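Local atomic coordinates of ABC transporter substrate-binding protein (Streptococcus pneumoniae, PDB entry 4OHN), a protein that binds histidine and probably delivers it to an ABC transporter for uptake into the cell. Residues 22-27 with 38-43. Numbering follows the deposited sequence.
Sequences IGFDST and GSYAGF. With HIS (histidine), chain B.
F24 drives the CZ corner of its ring into one face of Y40, a T-shaped pair with centroids 4.9 Å apart and planes at 79°. CZ sits over the centre of the tyrosine ring, 3.5 Å above its plane, and F24 CE2 follows at 4.0 Å from Y40 CD1. The phenylalanine reaches this far because its CG is tucked between the backbone N and the carbonyl carbon (chi1 71°), which carries the ring from strand 19-24 toward the short strand 40-41. S26 adds a looser touch, its CB lying 4.3 Å from Y40 CE1. W61 makes a second edge-to-face contact with F24, and P63 touches both side chains, so the pair is anchored against strand 58-63. In this family 3 solute-binding fold, strand 19-24 leads into the ligand pocket, where D25 OD2 lies 3.3 Å from CE1 of the bound histidine and is hydrogen-bonded to Q130 NE2. The other carboxylate oxygen, D25 OD1, closes an Asx turn with T27 N (2.9 Å) and takes T27 OG1 from the same face of the carboxylate. Aromatic and apolar contact thus joins strand 40-41 to strand 19-24, directly before D25, while two bonds from T27 to OD1 restrain rotation of the carboxylate beside the imidazole.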
loop_
_atom_site.group_PDB
_atom_site.type_symbol
_atom_site.label_atom_id
_atom_site.label_comp_id
_atom_site.label_asym_id
_atom_site.label_seq_id
_atom_site.Cartn_x
_atom_site.Cartn_y
_atom_site.Cartn_z
ATOM N N ILE A 22 0.468 -14.259 4.440
ATOM C CA ILE A 22 0.685 -12.867 4.100
ATOM C C ILE A 22 -0.618 -12.089 4.231
ATOM O O ILE A 22 -1.629 -12.451 3.640
ATOM C CB ILE A 22 1.261 -12.733 2.684
ATOM C CG1 ILE A 22 2.557 -13.562 2.571
ATOM C CG2 ILE A 22 1.510 -11.270 2.354
ATOM C CD1 ILE A 22 3.299 -13.361 1.255
ATOM N N GLY A 23 -0.559 -11.018 5.006
ATOM C CA GLY A 23 -1.711 -10.176 5.228
ATOM C C GLY A 23 -1.745 -8.987 4.284
ATOM O O GLY A 23 -0.725 -8.439 3.895
ATOM N N PHE A 24 -2.967 -8.584 3.942
ATOM C CA PHE A 24 -3.212 -7.519 2.970
ATOM C C PHE A 24 -4.604 -6.945 3.121
ATOM O O PHE A 24 -5.523 -7.622 3.531
ATOM C CB PHE A 24 -2.960 -7.998 1.522
ATOM C CG PHE A 24 -3.988 -8.976 0.991
ATOM C CD1 PHE A 24 -4.157 -10.229 1.562
ATOM C CD2 PHE A 24 -4.782 -8.628 -0.075
ATOM C CE1 PHE A 24 -5.122 -11.104 1.070
ATOM C CE2 PHE A 24 -5.751 -9.501 -0.555
ATOM C CZ PHE A 24 -5.913 -10.724 0.022
ATOM N N ASP A 25 -4.730 -5.674 2.763
ATOM C CA ASP A 25 -6.009 -4.988 2.596
ATOM C C ASP A 25 -6.520 -5.409 1.215
ATOM O O ASP A 25 -5.942 -5.024 0.196
ATOM C CB ASP A 25 -5.734 -3.470 2.657
ATOM C CG ASP A 25 -6.905 -2.576 2.235
ATOM O OD1 ASP A 25 -7.988 -3.061 1.784
ATOM O OD2 ASP A 25 -6.707 -1.333 2.320
ATOM N N SER A 26 -7.586 -6.200 1.176
ATOM C CA SER A 26 -8.060 -6.775 -0.078
ATOM C C SER A 26 -8.842 -5.816 -0.957
ATOM O O SER A 26 -9.439 -6.243 -1.936
ATOM C CB SER A 26 -8.870 -8.037 0.179
ATOM O OG SER A 26 -10.035 -7.687 0.876
ATOM N N THR A 27 -8.805 -4.522 -0.642
ATOM C CA THR A 27 -9.276 -3.506 -1.572
ATOM C C THR A 27 -8.147 -2.715 -2.216
ATOM O O THR A 27 -8.423 -1.861 -3.050
ATOM C CB THR A 27 -10.215 -2.490 -0.898
ATOM O OG1 THR A 27 -9.519 -1.652 0.045
ATOM C CG2 THR A 27 -11.373 -3.147 -0.209
ATOM N N GLY A 38 -14.069 -12.688 -6.690
ATOM C CA GLY A 38 -13.676 -12.857 -5.300
ATOM C C GLY A 38 -12.278 -13.398 -5.100
ATOM O O GLY A 38 -11.783 -13.431 -3.976
ATOM N N SER A 39 -11.600 -13.807 -6.169
ATOM C CA SER A 39 -10.211 -14.269 -6.068
ATOM C C SER A 39 -9.266 -13.081 -5.954
ATOM O O SER A 39 -9.624 -11.959 -6.314
ATOM C CB SER A 39 -9.835 -15.120 -7.280
ATOM O OG SER A 39 -9.744 -14.331 -8.448
ATOM N N TYR A 40 -8.081 -13.299 -5.421
ATOM C CA TYR A 40 -7.158 -12.210 -5.183
ATOM C C TYR A 40 -6.160 -12.066 -6.324
ATOM O O TYR A 40 -5.645 -13.060 -6.832
ATOM C CB TYR A 40 -6.397 -12.416 -3.870
ATOM C CG TYR A 40 -7.303 -12.634 -2.687
ATOM C CD1 TYR A 40 -8.377 -11.785 -2.429
ATOM C CD2 TYR A 40 -7.108 -13.708 -1.842
ATOM C CE1 TYR A 40 -9.217 -11.995 -1.339
ATOM C CE2 TYR A 40 -7.930 -13.927 -0.755
ATOM C CZ TYR A 40 -8.988 -13.078 -0.510
ATOM O OH TYR A 40 -9.799 -13.334 0.568
ATOM N N ALA A 41 -5.890 -10.834 -6.709
ATOM C CA ALA A 41 -4.942 -10.531 -7.784
ATOM C C ALA A 41 -4.222 -9.235 -7.482
ATOM O O ALA A 41 -4.651 -8.451 -6.637
ATOM C CB ALA A 41 -5.644 -10.416 -9.126
ATOM N N GLY A 42 -3.128 -9.007 -8.190
ATOM C CA GLY A 42 -2.424 -7.755 -8.116
ATOM C C GLY A 42 -0.928 -7.905 -8.245
ATOM O O GLY A 42 -0.380 -9.007 -8.292
ATOM N N PHE A 43 -0.260 -6.771 -8.313
ATOM C CA PHE A 43 1.192 -6.736 -8.405
ATOM C C PHE A 43 1.868 -7.496 -7.279
ATOM O O PHE A 43 2.776 -8.302 -7.519
ATOM C CB PHE A 43 1.685 -5.282 -8.464
ATOM C CG PHE A 43 3.176 -5.151 -8.565
ATOM C CD1 PHE A 43 3.770 -5.001 -9.788
ATOM C CD2 PHE A 43 3.978 -5.169 -7.433
ATOM C CE1 PHE A 43 5.160 -4.888 -9.894
ATOM C CE2 PHE A 43 5.356 -5.068 -7.533
ATOM C CZ PHE A 43 5.933 -4.902 -8.761
HETATM N N HIS B . 0.621 2.711 1.403
HETATM C CA HIS B . -0.330 2.935 2.520
HETATM C C HIS B . 0.131 2.219 3.770
HETATM O O HIS B . 1.165 1.515 3.725
HETATM C CB HIS B . -1.789 2.599 2.131
HETATM C CG HIS B . -2.169 1.147 2.087
HETATM N ND1 HIS B . -3.429 0.729 2.482
HETATM C CD2 HIS B . -1.540 0.040 1.621
HETATM C CE1 HIS B . -3.540 -0.571 2.289
HETATM N NE2 HIS B . -2.410 -1.014 1.761
HETATM O OXT HIS B . -0.550 2.384 4.804
#